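Local coordinates for protein Thiosulfate:glutathione sulfurtransferase (Homo sapiens, PDB 6BEV) that transfers the sulfane sulfur of thiosulfate to glutathione, forming S-sulfanylglutathione and sulfite in hydrogen sulfide metabolism, at residues P30-L35 with H94-C99; T56-L61 with R128-K133; S66-A71 with L106-L111. All blocks are in the same frame, centred on the assembly; numbering follows the deposited sequence.

Interaction 1 (P30-L35 with H94-C99)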
loop_
_atom_site.group_PDB
_atom_site.type_symbol
_atom_site.label_atom_id
_atom_site.label_comp_id
_atom_site.label_asym_id
_atom_site.label_seq_id
_atom_site.Cartn_x
_atom_site.Cartn_y
_atom_site.Cartn_z
ATOM N N PRO A 30 6.899 5.617 12.678
ATOM C CA PRO A 30 7.785 4.758 13.478
ATOM C C PRO A 30 7.396 3.293 13.420
ATOM O O PRO A 30 8.271 2.426 13.308
ATOM C CB PRO A 30 7.685 5.363 14.885
ATOM C CG PRO A 30 7.298 6.785 14.665
ATOM C CD PRO A 30 6.395 6.760 13.463
ATOM N N GLU A 31 6.103 2.983 13.489
ATOM C CA GLU A 31 5.697 1.585 13.399
ATOM C C GLU A 31 6.007 1.034 12.022
ATOM O O GLU A 31 6.506 -0.090 11.897
ATOM C CB GLU A 31 4.213 1.419 13.716
ATOM C CG GLU A 31 3.845 -0.059 13.770
ATOM C CD GLU A 31 2.367 -0.369 13.941
ATOM O OE1 GLU A 31 1.536 0.550 14.106
ATOM O OE2 GLU A 31 2.034 -1.570 13.870
ATOM N N LEU A 32 5.712 1.805 10.980
ATOM C CA LEU A 32 5.980 1.346 9.626
ATOM C C LEU A 32 7.458 1.031 9.433
ATOM O O LEU A 32 7.805 0.003 8.840
ATOM C CB LEU A 32 5.529 2.403 8.628
ATOM C CG LEU A 32 5.777 2.105 7.144
ATOM C CD1 LEU A 32 5.133 0.779 6.743
ATOM C CD2 LEU A 32 5.280 3.243 6.275
ATOM N N ARG A 33 8.349 1.896 9.924
ATOM C CA ARG A 33 9.777 1.642 9.750
ATOM C C ARG A 33 10.180 0.329 10.401
ATOM O O ARG A 33 10.979 -0.429 9.841
ATOM C CB ARG A 33 10.590 2.806 10.301
ATOM C CG ARG A 33 10.573 4.033 9.406
ATOM C CD ARG A 33 11.119 5.221 10.138
ATOM N NE ARG A 33 11.424 6.348 9.257
ATOM C CZ ARG A 33 11.712 7.564 9.698
ATOM N NH1 ARG A 33 11.656 7.813 10.994
ATOM N NH2 ARG A 33 12.011 8.535 8.849
ATOM N N SER A 34 9.638 0.025 11.580
ATOM C CA SER A 34 10.001 -1.234 12.224
ATOM C C SER A 34 9.389 -2.432 11.514
ATOM O O SER A 34 10.014 -3.494 11.443
ATOM C CB SER A 34 9.623 -1.215 13.694
ATOM O OG SER A 34 10.427 -0.270 14.369
ATOM N N LEU A 35 8.172 -2.293 10.987
ATOM C CA LEU A 35 7.581 -3.397 10.240
ATOM C C LEU A 35 8.363 -3.678 8.964
ATOM O O LEU A 35 8.499 -4.834 8.547
ATOM C CB LEU A 35 6.109 -3.097 9.923
ATOM C CG LEU A 35 5.158 -3.080 11.116
ATOM C CD1 LEU A 35 3.836 -2.445 10.724
ATOM C CD2 LEU A 35 4.928 -4.489 11.647
ATOM N N HIS A 94 -0.662 -6.023 7.914
ATOM C CA HIS A 94 0.146 -4.870 7.577
ATOM C C HIS A 94 0.326 -4.721 6.073
ATOM O O HIS A 94 1.445 -4.565 5.557
ATOM C CB HIS A 94 1.475 -4.901 8.304
ATOM C CG HIS A 94 1.344 -5.171 9.759
ATOM N ND1 HIS A 94 0.707 -4.310 10.625
ATOM C CD2 HIS A 94 1.774 -6.216 10.503
ATOM C CE1 HIS A 94 0.759 -4.812 11.844
ATOM N NE2 HIS A 94 1.401 -5.966 11.796
ATOM N N LEU A 95 -0.810 -4.727 5.375
ATOM C CA LEU A 95 -0.868 -4.316 3.975
ATOM C C LEU A 95 -1.033 -2.796 4.002
ATOM O O LEU A 95 -2.112 -2.285 4.300
ATOM C CB LEU A 95 -2.024 -4.998 3.258
ATOM C CG LEU A 95 -2.016 -6.535 3.268
ATOM C CD1 LEU A 95 -3.255 -7.047 2.571
ATOM C CD2 LEU A 95 -0.767 -7.107 2.627
ATOM N N VAL A 96 0.050 -2.071 3.751
ATOM C CA VAL A 96 0.105 -0.634 3.991
ATOM C C VAL A 96 -0.031 0.113 2.670
ATOM O O VAL A 96 0.814 -0.016 1.777
ATOM C CB VAL A 96 1.400 -0.248 4.719
ATOM C CG1 VAL A 96 1.474 1.256 4.882
ATOM C CG2 VAL A 96 1.472 -0.947 6.067
ATOM N N PHE A 97 -1.080 0.923 2.568
ATOM C CA PHE A 97 -1.367 1.731 1.391
ATOM C C PHE A 97 -0.982 3.178 1.661
ATOM O O PHE A 97 -1.103 3.666 2.794
ATOM C CB PHE A 97 -2.867 1.626 1.054
ATOM C CG PHE A 97 -3.289 0.222 0.736
ATOM C CD1 PHE A 97 -3.671 -0.664 1.735
ATOM C CD2 PHE A 97 -3.257 -0.239 -0.577
ATOM C CE1 PHE A 97 -4.006 -1.968 1.421
ATOM C CE2 PHE A 97 -3.591 -1.540 -0.881
ATOM C CZ PHE A 97 -3.965 -2.394 0.116
ATOM N N PHE A 98 -0.543 3.880 0.609
ATOM C CA PHE A 98 -0.217 5.290 0.779
ATOM C C PHE A 98 -0.298 6.031 -0.550
ATOM O O PHE A 98 -0.066 5.465 -1.619
ATOM C CB PHE A 98 1.191 5.478 1.383
ATOM C CG PHE A 98 2.310 5.066 0.466
ATOM C CD1 PHE A 98 2.959 5.978 -0.368
ATOM C CD2 PHE A 98 2.719 3.748 0.423
ATOM C CE1 PHE A 98 3.969 5.551 -1.229
ATOM C CE2 PHE A 98 3.737 3.328 -0.438
ATOM C CZ PHE A 98 4.361 4.228 -1.256
ATOM N N CYS A 99 -0.534 7.342 -0.456
ATOM C CA CYS A 99 -0.328 8.253 -1.582
ATOM C C CYS A 99 0.672 9.328 -1.143
ATOM O O CYS A 99 1.512 9.047 -0.287
ATOM C CB CYS A 99 -1.651 8.821 -2.099
ATOM S SG CYS A 99 -2.517 9.852 -0.901
#
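H94, just ahead of strand 95-98, lays one face of its imidazole against the branched end of L35 on helix 29-38. Both methyls take part: L35 CD2 sits 3.9 Å from the ring centroid and 16° off the normal, a CH-pi contact, while L35 CD1 lies over the same ring nearer its rim, 3.6 Å from H94 ND1. E31, one helical turn before L35, extends its chain so that OE2 comes obliquely to 4.0 Å from H94 CE1, the carboxylate turned 77° from the ring plane. R121 NH1 makes a salt bridge with E31 OE2 and a hydrogen bond with H94 ND1, and so bridges the carboxylate and the imidazole. Further along, V96 splays its two methyls toward L32, and L32 CD1 fits 4.1 Å from both V96 CG1 and V96 CG2. The strand then runs on to C99, the persulfide-forming cysteine, which takes no part in this packing. Helix 29-38 thus helps cover one face of the parallel sheet, the alpha/beta layering of a rhodanese domain, with the catalytic cysteine just beyond the end of an inner strand, 95-98.

Interaction 2 (T56-L61 with R128-K133)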
loop_
_atom_site.group_PDB
_atom_site.type_symbol
_atom_site.label_atom_id
_atom_site.label_comp_id
_atom_site.label_asym_id
_atom_site.label_seq_id
_atom_site.Cartn_x
_atom_site.Cartn_y
_atom_site.Cartn_z
ATOM N N THR A 56 9.225 6.540 -5.113
ATOM C CA THR A 56 8.259 5.951 -4.203
ATOM C C THR A 56 8.980 5.597 -2.909
ATOM O O THR A 56 10.182 5.828 -2.758
ATOM C CB THR A 56 7.587 4.738 -4.865
ATOM O OG1 THR A 56 6.492 4.288 -4.065
ATOM C CG2 THR A 56 8.564 3.567 -5.053
ATOM N N ILE A 57 8.226 5.074 -1.955
ATOM C CA ILE A 57 8.850 4.508 -0.761
ATOM C C ILE A 57 9.541 3.211 -1.162
ATOM O O ILE A 57 8.919 2.359 -1.832
ATOM C CB ILE A 57 7.808 4.279 0.339
ATOM C CG1 ILE A 57 7.146 5.615 0.724
ATOM C CG2 ILE A 57 8.432 3.615 1.544
ATOM C CD1 ILE A 57 6.084 5.547 1.809
ATOM N N PRO A 58 10.810 3.023 -0.804
ATOM C CA PRO A 58 11.531 1.826 -1.242
ATOM C C PRO A 58 10.741 0.563 -0.959
ATOM O O PRO A 58 10.202 0.380 0.135
ATOM C CB PRO A 58 12.824 1.893 -0.425
ATOM C CG PRO A 58 13.078 3.361 -0.297
ATOM C CD PRO A 58 11.695 3.950 -0.075
ATOM N N GLY A 59 10.639 -0.294 -1.976
ATOM C CA GLY A 59 9.944 -1.552 -1.863
ATOM C C GLY A 59 8.471 -1.507 -2.206
ATOM O O GLY A 59 7.839 -2.563 -2.301
ATOM N N ALA A 60 7.896 -0.334 -2.409
ATOM C CA ALA A 60 6.457 -0.256 -2.616
ATOM C C ALA A 60 6.052 -0.740 -3.999
ATOM O O ALA A 60 6.695 -0.430 -5.000
ATOM C CB ALA A 60 6.000 1.187 -2.450
ATOM N N LEU A 61 4.947 -1.467 -4.044
ATOM C CA LEU A 61 4.338 -1.895 -5.296
ATOM C C LEU A 61 3.306 -0.859 -5.719
ATOM O O LEU A 61 2.446 -0.487 -4.920
ATOM C CB LEU A 61 3.639 -3.236 -5.079
ATOM C CG LEU A 61 2.917 -3.782 -6.299
ATOM C CD1 LEU A 61 3.890 -4.082 -7.422
ATOM C CD2 LEU A 61 2.129 -5.019 -5.923
ATOM N N ARG A 128 4.882 12.479 1.263
ATOM C CA ARG A 128 5.536 13.739 1.615
ATOM C C ARG A 128 6.156 13.676 3.006
ATOM O O ARG A 128 7.255 14.191 3.211
ATOM C CB ARG A 128 4.595 14.931 1.488
ATOM C CG ARG A 128 4.286 15.345 0.069
ATOM C CD ARG A 128 3.241 16.439 0.076
ATOM N NE ARG A 128 2.725 16.734 -1.254
ATOM C CZ ARG A 128 1.539 17.284 -1.478
ATOM N NH1 ARG A 128 0.729 17.573 -0.462
ATOM N NH2 ARG A 128 1.145 17.513 -2.722
ATOM N N GLU A 129 5.483 13.030 3.976
ATOM C CA GLU A 129 6.101 12.862 5.290
ATOM C C GLU A 129 7.301 11.947 5.202
ATOM O O GLU A 129 8.332 12.221 5.825
ATOM C CB GLU A 129 5.130 12.317 6.334
ATOM C CG GLU A 129 5.821 12.074 7.701
ATOM C CD GLU A 129 4.880 11.523 8.745
ATOM O OE1 GLU A 129 4.622 10.294 8.744
ATOM O OE2 GLU A 129 4.388 12.321 9.572
ATOM N N TRP A 130 7.186 10.862 4.436
ATOM C CA TRP A 130 8.322 9.978 4.249
ATOM C C TRP A 130 9.547 10.778 3.813
ATOM O O TRP A 130 10.653 10.591 4.323
ATOM C CB TRP A 130 7.954 8.930 3.201
ATOM C CG TRP A 130 9.017 7.950 3.024
ATOM C CD1 TRP A 130 10.055 7.996 2.123
ATOM C CD2 TRP A 130 9.199 6.776 3.788
ATOM N NE1 TRP A 130 10.865 6.911 2.295
ATOM C CE2 TRP A 130 10.369 6.148 3.317
ATOM C CE3 TRP A 130 8.473 6.175 4.822
ATOM C CZ2 TRP A 130 10.816 4.935 3.825
ATOM C CZ3 TRP A 130 8.935 4.970 5.340
ATOM C CH2 TRP A 130 10.098 4.368 4.841
ATOM N N LEU A 131 9.360 11.656 2.831
ATOM C CA LEU A 131 10.466 12.455 2.318
ATOM C C LEU A 131 10.967 13.464 3.346
ATOM O O LEU A 131 12.165 13.760 3.389
ATOM C CB LEU A 131 10.021 13.199 1.059
ATOM C CG LEU A 131 9.765 12.337 -0.177
ATOM C CD1 LEU A 131 9.083 13.186 -1.224
ATOM C CD2 LEU A 131 11.054 11.738 -0.718
ATOM N N GLU A 132 10.050 14.001 4.160
ATOM C CA GLU A 132 10.359 15.009 5.169
ATOM C C GLU A 132 11.169 14.430 6.318
ATOM O O GLU A 132 12.011 15.124 6.903
ATOM C CB GLU A 132 9.032 15.539 5.709
ATOM C CG GLU A 132 9.123 16.532 6.849
ATOM C CD GLU A 132 7.805 16.650 7.600
ATOM O OE1 GLU A 132 7.711 17.531 8.477
ATOM O OE2 GLU A 132 6.875 15.857 7.325
ATOM N N LYS A 133 10.894 13.182 6.687
ATOM C CA LYS A 133 11.527 12.542 7.830
ATOM C C LYS A 133 12.677 11.623 7.436
ATOM O O LYS A 133 13.307 11.029 8.317
ATOM C CB LYS A 133 10.488 11.743 8.619
ATOM C CG LYS A 133 9.256 12.523 9.045
ATOM C CD LYS A 133 9.478 13.411 10.244
ATOM C CE LYS A 133 8.124 13.852 10.799
ATOM N NZ LYS A 133 8.236 14.628 12.054
#
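I57 presses its branched side chain against one face of the W130 indole, and this pair makes up most of the contact. I57 CG2 stands 3.6 Å from the centroid of the six-membered ring and only 14° off its normal, which identifies a CH-pi interaction. The other branch follows the indole back toward its root: I57 CG1 lies over the pyrrole side, 3.8 Å from W130 CG, and I57 CD1 is near the ring fusion, 3.9 Å from W130 CE3. P58 adds a lighter touch, with its ring carbon CD approaching W130 NE1 obliquely at 3.9 Å.

With chi1 at -176°, the W130 side chain leaves helix 126-133 trans to its own backbone nitrogen, which carries the indole out to the loop. On the opposing side, I57 to A60 form a type II beta turn closed by the bond from A60 N to I57 O, 2.9 Å. G59, at the third position, takes the positive phi (90°) for which such turns favour glycine. In this rhodanese domain the turn leads from helix 49-53 toward strand 61-62, so the contact joins that connection to the C-terminal helix; the I57 side chain lies about 9 Å from that of the persulfide-forming C99.

Farther out, L29 and L36 of helix 29-38 also pack on W130, while L43, F98 and Y123 touch I57. T56 OG1 is hydrogen-bonded to D45 OD2 of strand 42-45, and E129 OE1 to Y123 OH.

Interaction 3 (S66-A71 with L106-L111)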
loop_
_atom_site.group_PDB
_atom_site.type_symbol
_atom_site.label_atom_id
_atom_site.label_comp_id
_atom_site.label_asym_id
_atom_site.label_seq_id
_atom_site.Cartn_x
_atom_site.Cartn_y
_atom_site.Cartn_z
ATOM N N SER A 66 -7.250 3.697 -8.754
ATOM C CA SER A 66 -8.248 3.392 -9.775
ATOM C C SER A 66 -8.150 1.964 -10.305
ATOM O O SER A 66 -9.102 1.484 -10.930
ATOM C CB SER A 66 -8.108 4.356 -10.949
ATOM O OG SER A 66 -6.806 4.279 -11.507
ATOM N N GLU A 67 -7.020 1.289 -10.093
ATOM C CA GLU A 67 -6.829 -0.111 -10.455
ATOM C C GLU A 67 -7.053 -1.069 -9.296
ATOM O O GLU A 67 -7.104 -2.279 -9.522
ATOM C CB GLU A 67 -5.399 -0.352 -10.959
ATOM C CG GLU A 67 -5.033 0.405 -12.217
ATOM C CD GLU A 67 -3.581 0.215 -12.640
ATOM O OE1 GLU A 67 -2.965 -0.834 -12.320
ATOM O OE2 GLU A 67 -3.050 1.132 -13.300
ATOM N N LEU A 68 -7.155 -0.570 -8.069
ATOM C CA LEU A 68 -7.022 -1.440 -6.902
ATOM C C LEU A 68 -8.181 -2.417 -6.763
ATOM O O LEU A 68 -7.967 -3.565 -6.361
ATOM C CB LEU A 68 -6.843 -0.602 -5.639
ATOM C CG LEU A 68 -6.631 -1.380 -4.338
ATOM C CD1 LEU A 68 -5.405 -2.275 -4.387
ATOM C CD2 LEU A 68 -6.512 -0.425 -3.194
ATOM N N GLU A 69 -9.409 -1.983 -7.030
ATOM C CA GLU A 69 -10.533 -2.909 -6.962
ATOM C C GLU A 69 -10.299 -4.095 -7.885
ATOM O O GLU A 69 -10.430 -5.257 -7.479
ATOM C CB GLU A 69 -11.807 -2.158 -7.334
ATOM C CG GLU A 69 -13.064 -2.935 -7.191
ATOM C CD GLU A 69 -14.241 -2.011 -6.995
ATOM O OE1 GLU A 69 -15.021 -2.241 -6.058
ATOM O OE2 GLU A 69 -14.356 -1.022 -7.757
ATOM N N SER A 70 -9.935 -3.821 -9.134
ATOM C CA SER A 70 -9.700 -4.907 -10.070
ATOM C C SER A 70 -8.517 -5.762 -9.643
ATOM O O SER A 70 -8.551 -6.987 -9.796
ATOM C CB SER A 70 -9.539 -4.366 -11.489
ATOM O OG SER A 70 -8.362 -3.607 -11.619
ATOM N N ALA A 71 -7.466 -5.145 -9.087
ATOM C CA ALA A 71 -6.322 -5.922 -8.610
ATOM C C ALA A 71 -6.714 -6.882 -7.492
ATOM O O ALA A 71 -6.222 -8.016 -7.434
ATOM C CB ALA A 71 -5.212 -4.983 -8.123
ATOM N N LEU A 106 -6.091 6.626 2.017
ATOM C CA LEU A 106 -7.284 6.342 2.810
ATOM C C LEU A 106 -8.354 5.647 1.966
ATOM O O LEU A 106 -8.933 4.630 2.377
ATOM C CB LEU A 106 -7.830 7.650 3.381
ATOM C CG LEU A 106 -9.114 7.518 4.206
ATOM C CD1 LEU A 106 -8.944 6.581 5.399
ATOM C CD2 LEU A 106 -9.584 8.888 4.683
ATOM N N GLN A 107 -8.631 6.187 0.778
ATOM C CA GLN A 107 -9.598 5.569 -0.116
ATOM C C GLN A 107 -9.220 4.118 -0.405
ATOM O O GLN A 107 -10.080 3.228 -0.401
ATOM C CB GLN A 107 -9.674 6.384 -1.409
ATOM C CG GLN A 107 -10.617 5.820 -2.447
ATOM C CD GLN A 107 -10.469 6.473 -3.809
ATOM O OE1 GLN A 107 -9.695 7.409 -3.989
ATOM N NE2 GLN A 107 -11.200 5.962 -4.780
ATOM N N ALA A 108 -7.939 3.861 -0.683
ATOM C CA ALA A 108 -7.489 2.509 -0.991
ATOM C C ALA A 108 -7.643 1.596 0.212
ATOM O O ALA A 108 -8.058 0.439 0.064
ATOM C CB ALA A 108 -6.028 2.561 -1.437
ATOM N N THR A 109 -7.318 2.094 1.408
ATOM C CA THR A 109 -7.405 1.268 2.605
ATOM C C THR A 109 -8.846 0.869 2.871
ATOM O O THR A 109 -9.143 -0.293 3.171
ATOM C CB THR A 109 -6.820 2.020 3.796
ATOM O OG1 THR A 109 -5.437 2.314 3.541
ATOM C CG2 THR A 109 -6.896 1.190 5.049
ATOM N N GLN A 110 -9.749 1.839 2.781
ATOM C CA GLN A 110 -11.166 1.547 2.966
ATOM C C GLN A 110 -11.668 0.546 1.931
ATOM O O GLN A 110 -12.443 -0.371 2.255
ATOM C CB GLN A 110 -11.941 2.857 2.870
ATOM C CG GLN A 110 -11.667 3.821 4.002
ATOM C CD GLN A 110 -12.262 5.197 3.759
ATOM O OE1 GLN A 110 -12.381 5.641 2.614
ATOM N NE2 GLN A 110 -12.601 5.886 4.829
ATOM N N LEU A 111 -11.249 0.709 0.678
ATOM C CA LEU A 111 -11.648 -0.227 -0.363
ATOM C C LEU A 111 -11.169 -1.637 -0.037
ATOM O O LEU A 111 -11.938 -2.612 -0.097
ATOM C CB LEU A 111 -11.111 0.253 -1.717
ATOM C CG LEU A 111 -11.334 -0.683 -2.901
ATOM C CD1 LEU A 111 -12.802 -0.928 -3.145
ATOM C CD2 LEU A 111 -10.671 -0.075 -4.124
#
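L68 and A108 form the tight side of the contact between helices 65-73 and 103-114. L68 CD2 meets A108 CB at 3.5 Å, closer than carbon atoms usually pack, and the same methyl lies 3.7 Å from A108 O, so the alanine methyl and carbonyl oxygen both crowd one leucine branch. A chi1 of -178° swings L68 CG away from the backbone nitrogen and directs the branch across the interface; F97 of strand 95-98 packs against both residues, closing this buried side toward the sheet.

L111, one turn further along its helix, belongs to the packed part as well and buries more surface here than any other residue of the two segments. Its CD2 settles against the start of the next residue on the facing helix, 3.7 Å from E69 N and 4.0 Å from E69 CB, and also reaches L68 CB at 4.2 Å.

The loose, solvent side begins with E69. Its extended chain crosses L111 at about a right angle, and E69 OE1 lies 3.9 Å from L111 CD1. E69 is exposed, and here its polar end meets a hydrocarbon surface with no hydrogen bond across the interface.

The axes of segments 66-71 and 106-111 run nearly parallel, crossing at -16° with a closest approach of 10.1 Å. Two neighbouring helices lying alongside each other over the F97 side of a parallel sheet are part of the alpha/beta architecture of the rhodanese domain.

Interactions 1 and 3 lie on opposite sides of the chain's centre, linked through strand 95-98: V96 faces helix 29-38, whereas F97 packs on L68, A108 and T109. F98 instead joins interaction 1 to interaction 2, its CZ lying 3.7 Å from I57 CG1; R33 NH2 to K133 O is a probable hydrogen bond between the same two. Each contact pairs buried residues (L32 and V96, I57, L68 and A108) with more open ones: E31 and H94, W130 and exposed P58, exposed E69. Interaction 1 combines a CH-pi contact, an aliphatic pair and the E31–R121–H94 polar cluster; interaction 2 rests on one indole face; interaction 3 is mainly aliphatic, with E69 backbone and carboxylate at its edge.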